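Local coordinates for protein putative Nitroreductase (Anabaena variabilis ATCC 29413, PDB 3EO7) that probably acts as an FMN-dependent oxidoreductase of the nitroreductase family, binding flavin mononucleotide in a pocket built from distant parts of one chain, at residues V113-T118 with L157-L162; L198-I202 with L327-M331; I435-L441 with D498-I504. One frame throughout, in Å; residues are numbered along the deposited sequence.

Interaction 1 of 3, residues V113-T118 with L157-L162; sequences VVSRGT and LESTQL
Val113 reaches the other segment through one methyl, CG1, which lies 4.1 Å from CD1 of Leu162 and crosses that side chain at a slant. At Val114 the contact passes to the backbone: its carbonyl O stands 3.1 Å from CA of Leu162, a CA-H...O contact. Ser115 pairs with Leu162 as an antiparallel non-hydrogen-bonded pair, placing both side chains on one face of the sheet. Its OG accepts from Gly117 N at 3.0 Å, which makes an ST turn where strand 109-115 ends; the same OG also bonds to the carbonyl of Leu121. Strands 109-115 and 162-169 are inner neighbours in the seven-stranded antiparallel sheet of the first nitroreductase-family region, meeting where one ends and the other begins, after helix 155-159. Arg116 binds this junction twice over. Its backbone N bonds to Gln161 O at 2.9 Å with a nearly straight N-H (167°). Its side chain, with CG anti to the backbone N (chi1 -167°) and the rest extended, carries the guanidinium to the end of the helix. There NH1 donates to Thr160 O at 2.9 Å and to Glu158 O at 2.9 Å, both acceptors lying in the guanidinium plane, so the rotation of the group is fixed. NH2 adds a salt bridge of 3.2 Å to Glu158 OE2, met on the anti side with the two planes 54° apart. A positive group at these carbonyls would probably be favoured by the helix end. Beyond Gly117, Thr118 CG2 rests 3.8 Å from Gln161 CB, while its OG1 turns to the backbone N of Leu121.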
loop_
_atom_site.group_PDB
_atom_site.type_symbol
_atom_site.label_atom_id
_atom_site.label_comp_id
_atom_site.label_asym_id
_atom_site.label_seq_id
_atom_site.Cartn_x
_atom_site.Cartn_y
_atom_site.Cartn_z
ATOM N N VAL A 113 17.254 -4.132 1.809
ATOM C CA VAL A 113 18.043 -3.081 1.190
ATOM C C VAL A 113 19.133 -3.761 0.367
ATOM O O VAL A 113 19.847 -4.674 0.856
ATOM C CB VAL A 113 18.695 -2.128 2.210
ATOM C CG1 VAL A 113 19.649 -1.157 1.520
ATOM C CG2 VAL A 113 17.633 -1.348 3.009
ATOM N N VAL A 114 19.260 -3.314 -0.871
ATOM C CA VAL A 114 20.296 -3.803 -1.802
ATOM C C VAL A 114 21.296 -2.677 -1.985
ATOM O O VAL A 114 20.910 -1.558 -2.297
ATOM C CB VAL A 114 19.727 -4.263 -3.143
ATOM C CG1 VAL A 114 20.862 -4.723 -4.086
ATOM C CG2 VAL A 114 18.731 -5.382 -2.934
ATOM N N SER A 115 22.575 -2.969 -1.755
ATOM C CA SER A 115 23.619 -1.958 -1.911
ATOM C C SER A 115 24.485 -2.199 -3.135
ATOM O O SER A 115 25.011 -3.295 -3.346
ATOM C CB SER A 115 24.506 -1.917 -0.685
ATOM O OG SER A 115 25.597 -0.994 -0.875
ATOM N N ARG A 116 24.686 -1.149 -3.898
ATOM C CA ARG A 116 25.603 -1.172 -5.018
ATOM C C ARG A 116 27.058 -1.233 -4.535
ATOM O O ARG A 116 27.954 -1.610 -5.304
ATOM C CB ARG A 116 25.410 0.083 -5.851
ATOM C CG ARG A 116 26.087 0.024 -7.225
ATOM C CD ARG A 116 25.538 1.159 -8.059
ATOM N NE ARG A 116 25.955 1.024 -9.455
ATOM C CZ ARG A 116 25.491 1.775 -10.448
ATOM N NH1 ARG A 116 24.604 2.709 -10.207
ATOM N NH2 ARG A 116 25.898 1.570 -11.690
ATOM N N GLY A 117 27.304 -0.774 -3.302
ATOM C CA GLY A 117 28.641 -0.739 -2.726
ATOM C C GLY A 117 29.114 0.695 -2.721
ATOM O O GLY A 117 29.422 1.255 -3.769
ATOM N N THR A 118 29.103 1.307 -1.549
ATOM C CA THR A 118 29.521 2.693 -1.390
ATOM C C THR A 118 30.559 2.727 -0.290
ATOM O O THR A 118 30.740 1.733 0.409
ATOM C CB THR A 118 28.317 3.586 -0.986
ATOM O OG1 THR A 118 27.965 3.383 0.392
ATOM C CG2 THR A 118 27.110 3.308 -1.873
ATOM N N LEU A 157 18.030 2.533 -11.783
ATOM C CA LEU A 157 19.136 1.754 -11.209
ATOM C C LEU A 157 20.516 2.211 -11.628
ATOM O O LEU A 157 21.501 1.951 -10.957
ATOM C CB LEU A 157 18.958 0.258 -11.528
ATOM C CG LEU A 157 17.804 -0.405 -10.764
ATOM C CD1 LEU A 157 17.363 -1.701 -11.435
ATOM C CD2 LEU A 157 18.186 -0.676 -9.307
ATOM N N GLU A 158 20.599 2.925 -12.723
ATOM C CA GLU A 158 21.889 3.368 -13.189
ATOM C C GLU A 158 22.449 4.548 -12.348
ATOM O O GLU A 158 23.644 4.624 -12.136
ATOM C CB GLU A 158 21.804 3.680 -14.682
ATOM C CG GLU A 158 23.209 3.638 -15.371
ATOM C CD GLU A 158 23.833 2.215 -15.400
ATOM O OE1 GLU A 158 23.387 1.374 -16.216
ATOM O OE2 GLU A 158 24.785 1.949 -14.633
ATOM N N SER A 159 21.564 5.409 -11.844
ATOM C CA SER A 159 21.911 6.619 -11.101
ATOM C C SER A 159 22.077 6.429 -9.584
ATOM O O SER A 159 22.772 7.190 -8.900
ATOM C CB SER A 159 20.746 7.644 -11.270
ATOM O OG SER A 159 19.930 7.349 -12.407
ATOM N N THR A 160 21.484 5.371 -9.087
ATOM C CA THR A 160 21.384 5.138 -7.657
ATOM C C THR A 160 22.387 4.123 -7.116
ATOM O O THR A 160 23.024 3.389 -7.878
ATOM C CB THR A 160 19.935 4.719 -7.323
ATOM O OG1 THR A 160 19.584 3.565 -8.101
ATOM C CG2 THR A 160 18.974 5.890 -7.615
ATOM N N GLN A 161 22.506 4.120 -5.788
ATOM C CA GLN A 161 23.470 3.313 -5.060
ATOM C C GLN A 161 22.857 2.305 -4.085
ATOM O O GLN A 161 23.576 1.468 -3.514
ATOM C CB GLN A 161 24.379 4.274 -4.268
ATOM C CG GLN A 161 25.024 5.316 -5.151
ATOM C CD GLN A 161 26.058 4.706 -6.050
ATOM O OE1 GLN A 161 26.819 3.833 -5.619
ATOM N NE2 GLN A 161 26.110 5.163 -7.317
ATOM N N LEU A 162 21.560 2.438 -3.838
ATOM C CA LEU A 162 20.853 1.482 -3.018
ATOM C C LEU A 162 19.387 1.421 -3.442
ATOM O O LEU A 162 18.870 2.326 -4.054
ATOM C CB LEU A 162 20.979 1.773 -1.523
ATOM C CG LEU A 162 20.221 2.923 -0.872
ATOM C CD1 LEU A 162 20.405 2.795 0.642
ATOM C CD2 LEU A 162 20.714 4.253 -1.386
HETATM O O HOH W 1 28.505 2.170 -6.206
#

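Interaction 2 of 3, residues L198-I202 with L327-M331; sequences LSAAI and LEITM
The carboxylate of Glu328 carries the methyl CG2 of Ile202 over one of its faces: CG2 is 3.5 Å from OE2 and 3.6 Å from CD, almost straight above the carbon. The acid's OE1 makes salt bridges with Arg80 and Arg76 of helix 66-82, which ties the carboxylate to a third helix and probably limits its turning. With an alanine at Glu328, Arg76 and Arg80 would probably lose a shared acidic partner and CG2 of Ile202 the flat group it rests against. In helices 181-202 and 325-333, the axes over 198-202 and 327-331 come within 11.2 Å and run roughly antiparallel, at 143°, a helix-helix packing. At its centre the other branch of Ile202 (CG1 anti to the carbonyl carbon, chi1 -70°) sends CD1 to within 3.8 Å of the selenium SE of Met331, present as selenomethionine, and 4.0 Å from CD2 of Leu327. Met331 slides past Ile202 in the opposite direction and bends at its last torsion, which brings CE to 4.1 Å from CB of Leu198. Leu469 of helix 452-473 touches both Leu198 and Met331, and the FMN-binding Arg334 comes just past the end of helix 325-333.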
loop_
_atom_site.group_PDB
_atom_site.type_symbol
_atom_site.label_atom_id
_atom_site.label_comp_id
_atom_site.label_asym_id
_atom_site.label_seq_id
_atom_site.Cartn_x
_atom_site.Cartn_y
_atom_site.Cartn_z
ATOM N N LEU A 198 6.800 8.837 1.766
ATOM C CA LEU A 198 6.745 9.953 2.731
ATOM C C LEU A 198 8.005 10.030 3.609
ATOM O O LEU A 198 8.555 11.112 3.831
ATOM C CB LEU A 198 5.465 9.882 3.560
ATOM C CG LEU A 198 4.214 10.109 2.697
ATOM C CD1 LEU A 198 2.899 9.760 3.497
ATOM C CD2 LEU A 198 4.203 11.582 2.134
ATOM N N SER A 199 8.447 8.868 4.076
ATOM C CA SER A 199 9.675 8.720 4.864
ATOM C C SER A 199 10.893 9.196 4.053
ATOM O O SER A 199 11.807 9.809 4.581
ATOM C CB SER A 199 9.858 7.241 5.229
ATOM O OG SER A 199 10.888 7.089 6.180
ATOM N N ALA A 200 10.887 8.874 2.763
ATOM C CA ALA A 200 11.942 9.296 1.836
ATOM C C ALA A 200 11.935 10.811 1.740
ATOM O O ALA A 200 12.997 11.432 1.882
ATOM C CB ALA A 200 11.731 8.648 0.487
ATOM N N ALA A 201 10.761 11.431 1.554
ATOM C CA ALA A 201 10.702 12.890 1.473
ATOM C C ALA A 201 11.354 13.531 2.696
ATOM O O ALA A 201 12.135 14.495 2.574
ATOM C CB ALA A 201 9.245 13.389 1.310
ATOM N N ILE A 202 11.037 12.980 3.860
ATOM C CA ILE A 202 11.541 13.475 5.157
ATOM C C ILE A 202 13.067 13.442 5.200
ATOM O O ILE A 202 13.692 14.338 5.776
ATOM C CB ILE A 202 10.930 12.669 6.358
ATOM C CG1 ILE A 202 9.427 12.987 6.514
ATOM C CG2 ILE A 202 11.653 12.980 7.693
ATOM C CD1 ILE A 202 8.655 11.968 7.370
ATOM N N LEU A 327 4.349 15.536 10.320
ATOM C CA LEU A 327 4.226 14.338 9.499
ATOM C C LEU A 327 4.992 13.226 10.221
ATOM O O LEU A 327 4.495 12.110 10.346
ATOM C CB LEU A 327 4.764 14.571 8.101
ATOM C CG LEU A 327 4.724 13.326 7.198
ATOM C CD1 LEU A 327 3.319 12.667 7.071
ATOM C CD2 LEU A 327 5.328 13.691 5.840
ATOM N N GLU A 328 6.189 13.536 10.729
ATOM C CA GLU A 328 6.942 12.539 11.514
ATOM C C GLU A 328 6.200 12.045 12.743
ATOM O O GLU A 328 6.098 10.835 12.977
ATOM C CB GLU A 328 8.295 13.082 11.944
ATOM C CG GLU A 328 9.199 13.328 10.792
ATOM C CD GLU A 328 10.680 13.217 11.163
ATOM O OE1 GLU A 328 11.174 12.122 11.606
ATOM O OE2 GLU A 328 11.353 14.242 10.965
ATOM N N ILE A 329 5.660 12.974 13.508
ATOM C CA ILE A 329 4.934 12.628 14.719
ATOM C C ILE A 329 3.699 11.775 14.376
ATOM O O ILE A 329 3.436 10.749 15.014
ATOM C CB ILE A 329 4.503 13.892 15.480
ATOM C CG1 ILE A 329 5.739 14.610 16.054
ATOM C CG2 ILE A 329 3.523 13.536 16.591
ATOM C CD1 ILE A 329 5.422 16.023 16.597
ATOM N N THR A 330 2.977 12.191 13.349
ATOM C CA THR A 330 1.803 11.476 12.889
ATOM C C THR A 330 2.142 10.051 12.411
ATOM O O THR A 330 1.455 9.099 12.789
ATOM C CB THR A 330 1.053 12.293 11.824
ATOM O OG1 THR A 330 0.415 13.417 12.475
ATOM C CG2 THR A 330 0.037 11.443 11.119
HETATM N N MSE A 331 3.227 9.904 11.660
HETATM C CA MSE A 331 3.640 8.595 11.195
HETATM C C MSE A 331 3.981 7.709 12.376
HETATM O O MSE A 331 3.656 6.524 12.398
HETATM C CB MSE A 331 4.816 8.699 10.241
HETATM C CG MSE A 331 4.417 9.331 8.924
HETATM SE SE MSE A 331 5.876 9.417 7.652
HETATM C CE MSE A 331 5.794 7.576 6.959
#

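Interaction 3 of 3, residues I435-L441 with D498-I504; sequences IFHTSDL and DEAVIYI. With FMN (flavin mononucleotide), chain B.
Thr438 OG1 donates to Glu499 OE1 at 2.8 Å, approaching from above the carboxylate plane, 35° out of it. The bend of Glu499 at chi2 (-71°) brings its carboxylate back to this hydroxyl, and its other oxygen, OE2, is taken by Lys302 and Tyr303. Along the backbones, His437 O accepts two donors, Ile502 N at 2.7 Å in the carbonyl plane and Tyr503 N at 3.3 Å. Two residues facing one define a classic beta bulge, and the register accordingly shifts by one between His437 and Thr438. His437 N returns a bond to Tyr503 O at 2.9 Å within the bulge, and beyond it Ser439 and Ala500 pair regularly, Ala500 N to Ser439 O at 2.8 Å. At the far end a water bridges Leu441 N and Asp498 O, where Asp440 caps the following helix through Ser443 N.

Packing follows the two faces. Phe436 lies beside Ile504, its CE2 3.5 Å from CD1, and meets Val501 CG1 at its ring edge. On the other face, Tyr503 runs alongside His437 and sets CE1 3.7 Å from the FMN methyl C7M, placing this strand at the flavin's dimethylbenzene end; its OH bonds to His191. Strand 433-439 thus sits between strands 381-390 and 500-508, with helix 486-493 against Phe436 and Val501 and helix 452-473 against His437 and Ser439.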
loop_
_atom_site.group_PDB
_atom_site.type_symbol
_atom_site.label_atom_id
_atom_site.label_comp_id
_atom_site.label_asym_id
_atom_site.label_seq_id
_atom_site.Cartn_x
_atom_site.Cartn_y
_atom_site.Cartn_z
ATOM N N ILE A 435 -14.547 5.555 2.032
ATOM C CA ILE A 435 -13.968 5.656 0.700
ATOM C C ILE A 435 -13.720 4.286 0.053
ATOM O O ILE A 435 -13.035 3.434 0.617
ATOM C CB ILE A 435 -12.674 6.493 0.759
ATOM C CG1 ILE A 435 -12.998 7.903 1.292
ATOM C CG2 ILE A 435 -11.982 6.599 -0.610
ATOM C CD1 ILE A 435 -11.767 8.754 1.424
ATOM N N PHE A 436 -14.297 4.097 -1.131
ATOM C CA PHE A 436 -14.185 2.869 -1.903
ATOM C C PHE A 436 -13.264 3.082 -3.094
ATOM O O PHE A 436 -13.485 3.978 -3.892
ATOM C CB PHE A 436 -15.553 2.439 -2.438
ATOM C CG PHE A 436 -16.521 2.051 -1.364
ATOM C CD1 PHE A 436 -17.217 3.011 -0.648
ATOM C CD2 PHE A 436 -16.683 0.726 -1.023
ATOM C CE1 PHE A 436 -18.057 2.626 0.401
ATOM C CE2 PHE A 436 -17.516 0.349 0.007
ATOM C CZ PHE A 436 -18.194 1.297 0.718
ATOM N N HIS A 437 -12.206 2.274 -3.172
ATOM C CA HIS A 437 -11.343 2.255 -4.323
ATOM C C HIS A 437 -11.805 1.099 -5.189
ATOM O O HIS A 437 -11.988 -0.029 -4.710
ATOM C CB HIS A 437 -9.879 2.075 -3.893
ATOM C CG HIS A 437 -9.325 3.279 -3.222
ATOM N ND1 HIS A 437 -8.750 3.231 -1.973
ATOM C CD2 HIS A 437 -9.306 4.578 -3.603
ATOM C CE1 HIS A 437 -8.359 4.447 -1.633
ATOM N NE2 HIS A 437 -8.696 5.292 -2.599
ATOM N N THR A 438 -11.988 1.381 -6.469
ATOM C CA THR A 438 -12.493 0.398 -7.394
ATOM C C THR A 438 -11.681 0.366 -8.682
ATOM O O THR A 438 -10.891 1.267 -8.967
ATOM C CB THR A 438 -13.959 0.718 -7.775
ATOM O OG1 THR A 438 -13.983 1.817 -8.688
ATOM C CG2 THR A 438 -14.854 1.029 -6.516
ATOM N N SER A 439 -11.887 -0.689 -9.448
ATOM C CA SER A 439 -11.262 -0.827 -10.748
ATOM C C SER A 439 -12.047 -1.726 -11.680
ATOM O O SER A 439 -12.592 -2.741 -11.264
ATOM C CB SER A 439 -9.840 -1.418 -10.601
ATOM O OG SER A 439 -9.126 -1.400 -11.825
ATOM N N ASP A 440 -12.130 -1.336 -12.938
ATOM C CA ASP A 440 -12.645 -2.200 -13.963
ATOM C C ASP A 440 -11.538 -3.200 -14.264
ATOM O O ASP A 440 -10.566 -2.895 -14.947
ATOM C CB ASP A 440 -13.057 -1.385 -15.199
ATOM C CG ASP A 440 -13.462 -2.246 -16.381
ATOM O OD1 ASP A 440 -13.203 -3.485 -16.440
ATOM O OD2 ASP A 440 -14.067 -1.636 -17.294
ATOM N N LEU A 441 -11.659 -4.391 -13.692
ATOM C CA LEU A 441 -10.593 -5.395 -13.823
ATOM C C LEU A 441 -10.315 -5.836 -15.249
ATOM O O LEU A 441 -9.151 -6.009 -15.612
ATOM C CB LEU A 441 -10.921 -6.628 -12.978
ATOM C CG LEU A 441 -10.978 -6.505 -11.488
ATOM C CD1 LEU A 441 -11.274 -7.926 -10.902
ATOM C CD2 LEU A 441 -9.683 -5.893 -10.908
ATOM N N ASP A 498 -19.240 -2.329 -13.749
ATOM C CA ASP A 498 -17.920 -2.726 -14.238
ATOM C C ASP A 498 -16.803 -2.454 -13.240
ATOM O O ASP A 498 -15.691 -2.905 -13.454
ATOM C CB ASP A 498 -17.571 -2.021 -15.540
ATOM C CG ASP A 498 -18.337 -2.593 -16.718
ATOM O OD1 ASP A 498 -18.920 -3.700 -16.603
ATOM O OD2 ASP A 498 -18.364 -1.897 -17.727
ATOM N N GLU A 499 -17.102 -1.691 -12.191
ATOM C CA GLU A 499 -16.122 -1.364 -11.171
ATOM C C GLU A 499 -16.138 -2.381 -10.042
ATOM O O GLU A 499 -17.118 -2.478 -9.309
ATOM C CB GLU A 499 -16.366 0.022 -10.613
ATOM C CG GLU A 499 -16.300 1.150 -11.615
ATOM C CD GLU A 499 -14.919 1.456 -12.134
ATOM O OE1 GLU A 499 -13.897 1.251 -11.400
ATOM O OE2 GLU A 499 -14.840 1.958 -13.278
ATOM N N ALA A 500 -15.047 -3.136 -9.919
ATOM C CA ALA A 500 -14.878 -4.076 -8.814
ATOM C C ALA A 500 -14.289 -3.299 -7.640
ATOM O O ALA A 500 -13.294 -2.613 -7.795
ATOM C CB ALA A 500 -13.941 -5.193 -9.191
ATOM N N VAL A 501 -14.894 -3.409 -6.467
ATOM C CA VAL A 501 -14.359 -2.780 -5.268
ATOM C C VAL A 501 -13.092 -3.531 -4.850
ATOM O O VAL A 501 -13.110 -4.775 -4.727
ATOM C CB VAL A 501 -15.378 -2.769 -4.108
ATOM C CG1 VAL A 501 -14.726 -2.289 -2.826
ATOM C CG2 VAL A 501 -16.615 -1.910 -4.470
ATOM N N ILE A 502 -12.010 -2.771 -4.682
ATOM C CA ILE A 502 -10.683 -3.270 -4.290
ATOM C C ILE A 502 -10.394 -3.032 -2.807
ATOM O O ILE A 502 -9.792 -3.857 -2.150
ATOM C CB ILE A 502 -9.581 -2.514 -5.131
ATOM C CG1 ILE A 502 -9.810 -2.737 -6.626
ATOM C CG2 ILE A 502 -8.173 -2.917 -4.732
ATOM C CD1 ILE A 502 -9.889 -4.185 -6.962
ATOM N N TYR A 503 -10.806 -1.880 -2.279
ATOM C CA TYR A 503 -10.468 -1.541 -0.906
ATOM C C TYR A 503 -11.457 -0.535 -0.368
ATOM O O TYR A 503 -12.076 0.193 -1.142
ATOM C CB TYR A 503 -9.035 -0.987 -0.877
ATOM C CG TYR A 503 -8.364 -0.797 0.464
ATOM C CD1 TYR A 503 -8.560 -1.696 1.512
ATOM C CD2 TYR A 503 -7.473 0.252 0.657
ATOM C CE1 TYR A 503 -7.945 -1.532 2.734
ATOM C CE2 TYR A 503 -6.812 0.427 1.876
ATOM C CZ TYR A 503 -7.033 -0.481 2.900
ATOM O OH TYR A 503 -6.427 -0.369 4.087
ATOM N N ILE A 504 -11.579 -0.524 0.959
ATOM C CA ILE A 504 -12.445 0.372 1.703
ATOM C C ILE A 504 -11.629 1.041 2.806
ATOM O O ILE A 504 -10.832 0.397 3.484
ATOM C CB ILE A 504 -13.614 -0.403 2.357
ATOM C CG1 ILE A 504 -14.455 -1.049 1.266
ATOM C CG2 ILE A 504 -14.407 0.465 3.341
ATOM C CD1 ILE A 504 -15.597 -1.953 1.810
HETATM N N1 FMN B . -9.186 -3.182 10.941
HETATM C C2 FMN B . -10.476 -3.581 11.247
HETATM O O2 FMN B . -10.949 -3.384 12.361
HETATM N N3 FMN B . -11.287 -4.236 10.359
HETATM C C4 FMN B . -10.861 -4.580 9.111
HETATM O O4 FMN B . -11.698 -5.004 8.293
HETATM C C4A FMN B . -9.570 -4.195 8.757
HETATM N N5 FMN B . -9.058 -4.558 7.526
HETATM C C5A FMN B . -7.787 -4.090 7.136
HETATM C C6 FMN B . -7.282 -4.333 5.864
HETATM C C7 FMN B . -6.016 -3.891 5.483
HETATM C C7M FMN B . -5.538 -4.070 4.034
HETATM C C8 FMN B . -5.231 -3.184 6.385
HETATM C C8M FMN B . -3.936 -2.513 5.974
HETATM C C9 FMN B . -5.718 -2.917 7.678
HETATM C C9A FMN B . -6.997 -3.369 8.050
HETATM N N10 FMN B . -7.482 -3.118 9.328
HETATM C C10 FMN B . -8.748 -3.506 9.674
HETATM C "C1'" FMN B . -6.588 -2.571 10.422
HETATM C "C2'" FMN B . -5.636 -3.602 10.994
HETATM O "O2'" FMN B . -6.339 -4.442 11.935
HETATM C "C3'" FMN B . -4.457 -2.887 11.650
HETATM O "O3'" FMN B . -3.672 -2.223 10.655
HETATM C "C4'" FMN B . -3.578 -3.800 12.525
HETATM O "O4'" FMN B . -4.345 -4.349 13.634
HETATM C "C5'" FMN B . -2.380 -3.030 13.047
HETATM O "O5'" FMN B . -2.759 -1.910 13.801
HETATM P P FMN B . -2.309 -0.444 13.416
HETATM O O1P FMN B . -2.926 -0.109 12.062
HETATM O O2P FMN B . -2.864 0.433 14.532
HETATM O O3P FMN B . -0.811 -0.368 13.360
HETATM O O HOH W 2 -11.747 1.503 -13.342
HETATM O O HOH W 3 -14.342 -5.333 -12.850
#

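Along the chain the three contacts come in series, none enclosing another. Interaction 1 belongs to the seven-stranded sheet of the first nitroreductase-family region, and interaction 3 to the mixed sheet of the second; their centres are about 36 Å apart, on opposite sides of the chain's centre. Interaction 2 joins helix 181-202, in the first region, to helix 325-333, its centre about 23 Å from that of interaction 1 and about 28 Å from that of interaction 3. Helix 452-473 touches both interactions 2 and 3. Two such regions in one chain, with FMN bound by Ser102 as well as by Arg334 and Gly482, are consistent with a fused counterpart of the usual nitroreductase dimer.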